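Local coordinates for Two-component system response regulator/GGDEF domain protein (Aeromonas salmonicida, PDB 3LUF), which probably makes cyclic di-GMP from two GTP molecules with a GGDEF domain that follows the two receiver domains present here, at residues D12-T15 and I16-M19; D131-R134 and T135-H138; H152-H156 and A157-L161. All blocks are in the same frame, centred on the assembly; numbering follows the deposited sequence.

Overall arrangement
Contacts 2 and 3 belong to the second receiver domain and touch each other, their centres about 11 Å apart. Contact 1 opens the first helix of the first domain, about 42 Å from contact 2 between centres. It is a surface contact, whereas contacts 2 and 3 are partly buried. Contacts 1 and 2 share the same elements in their respective domains: a loop carrying a magnesium-binding aspartate and the helix start behind it. In contact 1 a serine caps the helix; contact 2 relies on a buried aspartate and an arginine folded back on the loop. Contact 3 holds no metal ligand and caps its helix with histidine, beside a contact between two buried alanines.

Contact 1. Residues D12-T15 and I16-M19; sequences DSMT and IRRM. Unlike the reference sequence in segment 16-19: Met19 (reference Thr). With MG (magnesium ion), chain G.
Met14 CG lies over one face of the Arg18 guanidinium, 3.7 Å from Arg18 NE and displaced toward the rim of the group. Met14 is a selenomethionine whose SE also meets this guanidinium, 3.9 Å from Arg18 CZ; a bend at its last torsion (chi3 77°) carries CE toward Arg18 NH1. The Arg17 guanidinium is engaged at its edge. Water 1 lies in its plane, accepting from Arg17 NH1 at 2.9 Å and donating to Asp12 O at 2.8 Å. Arg17 NH1 has a stronger partner in the backbone oxygen of Glu11, which it reaches because the side chain bends at chi3 (67°) back toward the preceding loop.

These residues form the first turn of helix 14-27, the helix of the first beta-alpha-beta unit in a CheY-like receiver domain. Ser13 is its N-cap: OG accepts from Ile16 N at 3.2 Å in a nearly straight bond (166°). Ile16 folds CG1 and CD1 against the same serine. Ser13 O accepts from Arg17 N at 2.8 Å, the first of three successive helical bonds, followed by Met14 O with Arg18 N and Thr15 O with Met19 N.

Just ahead of the cap, Asp12 OD1 binds magnesium at 2.0 Å, alongside Asp55 and the carbonyl of Thr57. Asp12 OD2 accepts from water 2, itself a metal ligand. Along the helix, the side chains of Thr15 and Met19, four residues apart, run side by side, with Thr15 CG2 3.9 Å from Met19 CE; this selenomethionine replaces a threonine of the reference sequence and also rests on Leu109.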
# COMPACT_ATOMS: atom_id res chain seq x y z
N ASP B 12 -1.08 -33.41 6.16
CA ASP B 12 -0.45 -34.59 6.71
C ASP B 12 1.04 -34.43 7.00
O ASP B 12 1.60 -35.27 7.68
CB ASP B 12 -0.69 -35.85 5.84
CG ASP B 12 -0.14 -35.71 4.41
OD1 ASP B 12 -0.18 -34.60 3.86
OD2 ASP B 12 0.30 -36.73 3.80
N SER B 13 1.70 -33.39 6.50
CA SER B 13 3.11 -33.20 6.87
C SER B 13 3.17 -32.81 8.34
O SER B 13 2.65 -31.73 8.71
CB SER B 13 3.76 -32.10 6.03
OG SER B 13 5.07 -31.81 6.55
N MSE B 14 3.82 -33.64 9.17
CA MSE B 14 3.96 -33.30 10.58
C MSE B 14 4.68 -31.94 10.71
O MSE B 14 4.26 -31.10 11.47
CB MSE B 14 4.75 -34.36 11.34
CG MSE B 14 4.59 -34.20 12.85
SE MSE B 14 5.80 -35.41 13.73
CE MSE B 14 7.48 -34.45 13.48
N THR B 15 5.74 -31.75 9.93
CA THR B 15 6.52 -30.51 10.01
C THR B 15 5.68 -29.28 9.67
O THR B 15 5.69 -28.26 10.39
CB THR B 15 7.70 -30.62 9.02
OG1 THR B 15 8.56 -31.67 9.48
CG2 THR B 15 8.50 -29.31 8.97
N ILE B 16 4.97 -29.37 8.54
CA ILE B 16 4.25 -28.20 8.03
C ILE B 16 3.05 -27.91 8.92
O ILE B 16 2.77 -26.75 9.27
CB ILE B 16 3.84 -28.40 6.55
CG1 ILE B 16 5.12 -28.45 5.67
CG2 ILE B 16 2.94 -27.27 6.06
CD1 ILE B 16 4.92 -29.09 4.37
N ARG B 17 2.35 -28.96 9.29
CA ARG B 17 1.16 -28.76 10.15
C ARG B 17 1.61 -28.15 11.48
O ARG B 17 1.01 -27.16 11.93
CB ARG B 17 0.41 -30.08 10.36
CG ARG B 17 -0.87 -29.99 11.20
CD ARG B 17 -1.55 -31.37 11.40
NE ARG B 17 -0.74 -32.27 12.22
CZ ARG B 17 -0.03 -33.31 11.76
NH1 ARG B 17 0.06 -33.55 10.45
NH2 ARG B 17 0.69 -34.05 12.62
N ARG B 18 2.68 -28.67 12.07
CA ARG B 18 3.16 -28.09 13.32
C ARG B 18 3.67 -26.63 13.18
O ARG B 18 3.43 -25.81 14.08
CB ARG B 18 4.17 -28.98 14.02
CG ARG B 18 3.51 -30.23 14.56
CD ARG B 18 4.43 -31.00 15.38
NE ARG B 18 3.73 -32.18 15.87
CZ ARG B 18 4.32 -33.16 16.55
NH1 ARG B 18 5.61 -33.08 16.85
NH2 ARG B 18 3.60 -34.19 16.94
N MSE B 19 4.34 -26.31 12.07
CA MSE B 19 4.73 -24.89 11.79
C MSE B 19 3.54 -23.96 11.74
O MSE B 19 3.57 -22.84 12.29
CB MSE B 19 5.48 -24.77 10.47
CG MSE B 19 6.87 -25.27 10.53
SE MSE B 19 7.63 -25.25 8.70
CE MSE B 19 9.39 -25.53 9.41
MG MG G . 0.19 -33.93 1.96
O HOH W 1 1.65 -35.96 10.42
O HOH W 2 1.57 -35.53 1.80
O HOH W 3 1.67 -32.59 2.44

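Contact 2. Residues D131-R134 and T135-H138; sequences DDSR and TSRH. With MG (magnesium ion), chain F.
Asp131 and Arg134 meet Ser136, Arg137 and His138 in a local contact where the loop after strand 126-130 turns into helix 134-145. It is mostly polar, and the carboxylate of buried Asp131 is at its centre. Ser136 OG donates to Asp131 OD2 at 2.7 Å, arriving on the syn side but out of the carboxylate plane; its chi1 of 52° sets the hydroxyl between the backbone nitrogen and the carbonyl carbon, turned back toward the loop. The other oxygen, Asp131 OD1, takes Ser133 N from above the carboxylate plane at 3.0 Å, an Asx turn, and also accepts from water 4. At least three bonds therefore fix the rotation of this carboxylate.

Water 4 is a ligand of the magnesium ion, making Asp131 a second-shell residue of the metal site. Asp132 OD1 coordinates the ion directly at 2.0 Å, with waters 4, 5 and 6, Asp176 and the carbonyl of Tyr178 completing the set. Adjacent acidic residues after the first strand are a hallmark of receiver domains, and here they divide the work between inner and outer shell.

Arg137 curls back over the loop through a bend at chi3. Its NH1 donates to Asp131 O at 3.0 Å, with that oxygen close to the guanidinium plane, while NE forms a salt bridge to Glu153. Arg134 CA lies over one face of the same group, and the guanidinium planes of Arg134 and Arg137 are 89° apart. Arg134 CG then sits over the His138 ring in a CH-pi contact, 3.7 Å from the ring centroid and 18° off the normal. In the backbone, Ser133 O accepts from Arg137 N at 2.8 Å, and Arg134 O from His138 N.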
# COMPACT_ATOMS: atom_id res chain seq x y z
N ASP B 131 -18.68 2.03 -8.60
CA ASP B 131 -18.27 1.69 -9.96
C ASP B 131 -19.53 1.69 -10.79
O ASP B 131 -20.50 1.06 -10.41
CB ASP B 131 -17.69 0.27 -9.97
CG ASP B 131 -17.05 -0.11 -11.31
OD1 ASP B 131 -17.40 0.49 -12.35
OD2 ASP B 131 -16.19 -1.01 -11.32
N ASP B 132 -19.51 2.40 -11.90
CA ASP B 132 -20.72 2.53 -12.73
C ASP B 132 -20.95 1.37 -13.71
O ASP B 132 -22.02 1.28 -14.32
CB ASP B 132 -20.73 3.86 -13.47
CG ASP B 132 -19.56 4.01 -14.41
OD1 ASP B 132 -18.41 3.76 -14.00
OD2 ASP B 132 -19.80 4.39 -15.57
N SER B 133 -19.96 0.51 -13.86
CA SER B 133 -20.14 -0.71 -14.65
C SER B 133 -20.48 -1.92 -13.77
O SER B 133 -19.67 -2.32 -12.93
CB SER B 133 -18.88 -1.00 -15.45
OG SER B 133 -18.53 0.12 -16.23
N ARG B 134 -21.66 -2.50 -13.97
CA ARG B 134 -22.10 -3.69 -13.22
C ARG B 134 -21.07 -4.83 -13.29
O ARG B 134 -20.82 -5.50 -12.30
CB ARG B 134 -23.47 -4.18 -13.72
CG ARG B 134 -24.23 -5.10 -12.75
CD ARG B 134 -25.23 -6.03 -13.47
NE ARG B 134 -24.57 -6.72 -14.58
CZ ARG B 134 -23.91 -7.87 -14.48
NH1 ARG B 134 -23.32 -8.39 -15.55
NH2 ARG B 134 -23.83 -8.52 -13.32
N THR B 135 -20.45 -5.02 -14.47
CA THR B 135 -19.45 -6.09 -14.67
C THR B 135 -18.23 -5.93 -13.78
O THR B 135 -17.87 -6.85 -13.04
CB THR B 135 -19.01 -6.18 -16.17
OG1 THR B 135 -20.15 -6.55 -16.96
CG2 THR B 135 -17.89 -7.21 -16.38
N SER B 136 -17.56 -4.78 -13.86
CA SER B 136 -16.41 -4.61 -12.99
C SER B 136 -16.86 -4.45 -11.54
O SER B 136 -16.17 -4.95 -10.65
CB SER B 136 -15.51 -3.48 -13.46
OG SER B 136 -16.27 -2.30 -13.64
N ARG B 137 -17.99 -3.78 -11.31
CA ARG B 137 -18.49 -3.60 -9.94
C ARG B 137 -18.72 -4.95 -9.26
O ARG B 137 -18.28 -5.17 -8.12
CB ARG B 137 -19.78 -2.74 -9.88
CG ARG B 137 -20.33 -2.51 -8.46
CD ARG B 137 -21.46 -1.49 -8.47
NE ARG B 137 -22.69 -2.04 -9.04
CZ ARG B 137 -23.18 -1.78 -10.26
NH1 ARG B 137 -22.59 -0.94 -11.10
NH2 ARG B 137 -24.30 -2.39 -10.63
N HIS B 138 -19.40 -5.87 -9.96
CA HIS B 138 -19.67 -7.21 -9.39
C HIS B 138 -18.41 -8.07 -9.24
O HIS B 138 -18.32 -8.87 -8.31
CB HIS B 138 -20.77 -7.93 -10.19
CG HIS B 138 -22.14 -7.39 -9.91
ND1 HIS B 138 -23.30 -8.00 -10.36
CD2 HIS B 138 -22.54 -6.28 -9.22
CE1 HIS B 138 -24.34 -7.30 -9.95
NE2 HIS B 138 -23.91 -6.26 -9.26
MG MG F . -16.57 3.76 -14.68
O HOH W 4 -16.65 1.65 -14.64
O HOH W 5 -17.13 3.73 -16.73
O HOH W 6 -14.52 3.56 -15.18

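Contact 3. Residues H152-H156 and A157-L161; sequences HEASH and AREAL
His156 and Glu159 cross at about a right angle at the start of helix 157-166, their ring and carboxylate planes 34° apart. His156 presents an edge of its imidazole to the backbone N-H groups of the first helical turn. It is the N-cap, its ND1 accepting from Glu159 N at 3.0 Å, with the donor tilted from the ring plane, and so closes that turn. CG sits between the backbone nitrogen and the carbonyl carbon of His156 (chi1 45°), swinging the ring over the turn, where CE1 rests 3.5 Å from Glu159 CB.

Glu159, extended beyond CG, passes alongside Ala154 and ties the helix to the residue just after the strand: OE1 accepts from Ser155 N at 2.8 Å, on the anti side but well out of the carboxylate plane. The backbone adds Ala160 N to His156 O at 3.0 Å.

The apolar side of the contact is Ala154 CB against Ala160, 3.5 Å from Ala160 N and 3.9 Å from Ala160 CB. The N-to-C directions of the short segments 152-154 and 157-161 make an angle of 146°, roughly antiparallel, and their axes approach to 7.7 Å, the strand-to-helix reversal of the CheY-like fold. Ala160 also packs on Leu128 and Val130 of strand 126-130, and Ala157 on Leu187 of helix 184-194. Arg158 turns elsewhere, to a salt bridge with Glu181.

With ND1 accepting a backbone N-H, the hydrogen of the ring is probably carried by NE2. The partial positive charge of the helix start would favour an ionised Glu159 and a neutral His156.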
# COMPACT_ATOMS: atom_id res chain seq x y z
N HIS B 152 -20.79 -3.50 0.40
CA HIS B 152 -21.90 -2.73 -0.11
C HIS B 152 -21.55 -2.28 -1.53
O HIS B 152 -20.39 -2.13 -1.87
CB HIS B 152 -22.10 -1.47 0.73
CG HIS B 152 -22.41 -1.74 2.17
ND1 HIS B 152 -23.70 -1.69 2.67
CD2 HIS B 152 -21.60 -2.00 3.22
CE1 HIS B 152 -23.67 -1.94 3.96
NE2 HIS B 152 -22.41 -2.14 4.32
N GLU B 153 -22.55 -2.03 -2.36
CA GLU B 153 -22.29 -1.57 -3.72
C GLU B 153 -23.04 -0.28 -4.07
O GLU B 153 -24.14 0.00 -3.54
CB GLU B 153 -22.56 -2.67 -4.77
CG GLU B 153 -24.04 -3.05 -4.89
CD GLU B 153 -24.39 -3.92 -6.12
OE1 GLU B 153 -23.92 -3.65 -7.26
OE2 GLU B 153 -25.16 -4.88 -5.90
N ALA B 154 -22.44 0.48 -4.97
CA ALA B 154 -23.00 1.72 -5.47
C ALA B 154 -22.62 1.91 -6.93
O ALA B 154 -21.45 1.78 -7.34
CB ALA B 154 -22.53 2.93 -4.61
N SER B 155 -23.61 2.27 -7.74
CA SER B 155 -23.40 2.38 -9.18
C SER B 155 -23.02 3.78 -9.63
O SER B 155 -22.72 4.02 -10.80
CB SER B 155 -24.63 1.88 -9.96
OG SER B 155 -25.16 0.71 -9.37
N HIS B 156 -23.03 4.73 -8.70
CA HIS B 156 -22.63 6.10 -9.01
C HIS B 156 -22.41 6.88 -7.72
O HIS B 156 -22.71 6.38 -6.64
CB HIS B 156 -23.64 6.81 -9.92
CG HIS B 156 -25.07 6.62 -9.53
ND1 HIS B 156 -25.60 7.08 -8.34
CD2 HIS B 156 -26.11 6.05 -10.21
CE1 HIS B 156 -26.89 6.79 -8.29
NE2 HIS B 156 -27.22 6.16 -9.41
N ALA B 157 -21.87 8.09 -7.83
CA ALA B 157 -21.55 8.87 -6.64
C ALA B 157 -22.76 9.17 -5.80
O ALA B 157 -22.69 9.09 -4.57
CB ALA B 157 -20.85 10.16 -7.02
N ARG B 158 -23.86 9.54 -6.45
CA ARG B 158 -25.09 9.81 -5.72
C ARG B 158 -25.50 8.63 -4.81
O ARG B 158 -25.76 8.82 -3.62
CB ARG B 158 -26.16 10.21 -6.74
CG ARG B 158 -27.52 10.52 -6.25
CD ARG B 158 -28.38 10.91 -7.49
NE ARG B 158 -27.80 12.04 -8.23
CZ ARG B 158 -28.09 13.31 -7.95
NH1 ARG B 158 -28.95 13.57 -6.98
NH2 ARG B 158 -27.56 14.32 -8.63
N GLU B 159 -25.51 7.41 -5.35
CA GLU B 159 -25.82 6.24 -4.56
C GLU B 159 -24.78 5.97 -3.46
O GLU B 159 -25.17 5.60 -2.36
CB GLU B 159 -25.98 4.99 -5.45
CG GLU B 159 -26.30 3.74 -4.66
CD GLU B 159 -26.76 2.57 -5.52
OE1 GLU B 159 -26.24 2.40 -6.66
OE2 GLU B 159 -27.63 1.81 -5.03
N ALA B 160 -23.50 6.18 -3.76
CA ALA B 160 -22.42 5.99 -2.78
C ALA B 160 -22.67 6.84 -1.56
O ALA B 160 -22.56 6.37 -0.45
CB ALA B 160 -21.03 6.31 -3.40
N LEU B 161 -23.00 8.12 -1.76
CA LEU B 161 -23.25 9.02 -0.64
C LEU B 161 -24.43 8.55 0.18
O LEU B 161 -24.35 8.54 1.40
CB LEU B 161 -23.50 10.43 -1.14
CG LEU B 161 -22.29 11.10 -1.81
CD1 LEU B 161 -22.70 12.18 -2.80
CD2 LEU B 161 -21.21 11.65 -0.78